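Local coordinates for Spermidine/putrescine ABC transporter, periplasmic binding protein (Treponema pallidum, PDB 2V84), which probably binds polyamines such as spermidine and putrescine as the periplasmic receptor of an ABC transporter, at residues K154-A157 / Y158-M162. Sequence-based numbering, arbitrary orientation.
Sequences KDLA and YRMSM
Leu156 and Arg159 are the end residues of a type II beta turn, closed where Arg159 N donates to Leu156 O at 3.0 Å, the bond bent to 132° at the hydrogen. Ala157 and Tyr158 form the corners, Tyr158 with positive phi (63°), as the third position of this turn requires. The Arg159 side chain folds back toward the residues before the turn. Arg159 CB rests 3.4 Å from Leu156 O, and CG lies 4.1 Å from that oxygen and 4.0 Å from Ala157 O, both on the same side of it. A bend at chi3 (-70°) then swings the guanidinium back toward the 3-10 segment 154-155. There Arg159 NH2 reaches Asp155 O in the plane of the group, a weak hydrogen bond of 3.5 Å but nearly straight, while Leu156 CD2 lies obliquely 3.7 Å from the same nitrogen. The Asp155 carboxylate turns instead to Arg153 in a salt bridge. The methyl of Ala157 sits over one face of the Tyr158 ring, a CH-pi contact with CB 4.2 Å from the centroid. Beyond the turn, Met160 crosses Leu156 at about a right angle, SD lying 3.8 Å from Leu156 CB, and both side chains pack on Val223 of strand 223-226. The arrangement is a tight beta turn feeding strand 160-162, which runs parallel to its neighbours 204-207 and 223-226 in the mixed sheet of this two-lobed solute-binding protein.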
# COMPACT_ATOMS: atom_id res chain seq x y z
N LYS A 154 12.62 -13.61 21.06
CA LYS A 154 13.70 -14.58 20.84
C LYS A 154 13.25 -16.04 20.72
O LYS A 154 13.92 -16.82 20.04
CB LYS A 154 14.83 -14.41 21.86
CG LYS A 154 15.62 -13.11 21.60
CD LYS A 154 17.01 -13.06 22.25
CE LYS A 154 17.57 -11.63 22.16
NZ LYS A 154 18.99 -11.47 22.63
N ASP A 155 12.11 -16.36 21.35
CA ASP A 155 11.47 -17.68 21.25
C ASP A 155 10.87 -18.01 19.88
O ASP A 155 10.56 -19.18 19.59
CB ASP A 155 10.45 -17.89 22.38
CG ASP A 155 9.22 -16.99 22.27
OD1 ASP A 155 9.34 -15.78 22.00
OD2 ASP A 155 8.11 -17.50 22.51
N LEU A 156 10.75 -16.99 19.03
CA LEU A 156 10.29 -17.14 17.65
C LEU A 156 11.40 -16.87 16.63
O LEU A 156 11.14 -16.77 15.43
CB LEU A 156 9.08 -16.22 17.39
CG LEU A 156 7.91 -16.32 18.39
CD1 LEU A 156 6.93 -15.18 18.16
CD2 LEU A 156 7.21 -17.66 18.26
N ALA A 157 12.64 -16.75 17.11
CA ALA A 157 13.77 -16.43 16.25
C ALA A 157 13.91 -17.42 15.09
O ALA A 157 13.75 -18.64 15.27
CB ALA A 157 15.06 -16.36 17.05
N TYR A 158 14.18 -16.86 13.91
CA TYR A 158 14.29 -17.61 12.64
C TYR A 158 12.99 -18.28 12.23
O TYR A 158 12.98 -19.30 11.54
CB TYR A 158 15.47 -18.60 12.68
CG TYR A 158 16.68 -18.06 13.42
CD1 TYR A 158 17.34 -16.90 12.97
CD2 TYR A 158 17.16 -18.69 14.58
CE1 TYR A 158 18.45 -16.39 13.65
CE2 TYR A 158 18.27 -18.19 15.27
CZ TYR A 158 18.91 -17.05 14.80
OH TYR A 158 20.00 -16.58 15.50
N ARG A 159 11.87 -17.72 12.69
CA ARG A 159 10.56 -18.16 12.24
C ARG A 159 9.70 -16.94 11.97
O ARG A 159 8.49 -17.02 11.98
CB ARG A 159 9.89 -19.10 13.26
CG ARG A 159 10.65 -20.40 13.49
CD ARG A 159 9.79 -21.44 14.21
NE ARG A 159 9.56 -21.07 15.60
CZ ARG A 159 8.53 -21.50 16.34
NH1 ARG A 159 7.61 -22.30 15.82
NH2 ARG A 159 8.42 -21.10 17.61
N MET A 160 10.35 -15.80 11.72
CA MET A 160 9.68 -14.54 11.43
C MET A 160 10.32 -13.85 10.25
O MET A 160 11.50 -14.08 9.95
CB MET A 160 9.74 -13.63 12.66
CG MET A 160 9.07 -14.25 13.90
SD MET A 160 8.83 -13.06 15.24
CE MET A 160 10.52 -12.81 15.78
N SER A 161 9.55 -13.01 9.56
CA SER A 161 10.08 -12.09 8.57
C SER A 161 9.46 -10.71 8.73
O SER A 161 8.36 -10.55 9.30
CB SER A 161 9.83 -12.61 7.14
OG SER A 161 8.44 -12.57 6.78
N MET A 162 10.20 -9.70 8.27
CA MET A 162 9.66 -8.38 8.09
C MET A 162 9.75 -8.07 6.61
O MET A 162 10.46 -8.76 5.86
CB MET A 162 10.38 -7.33 8.97
CG MET A 162 10.09 -7.53 10.48
SD MET A 162 10.69 -6.15 11.46
CE MET A 162 9.37 -4.99 11.19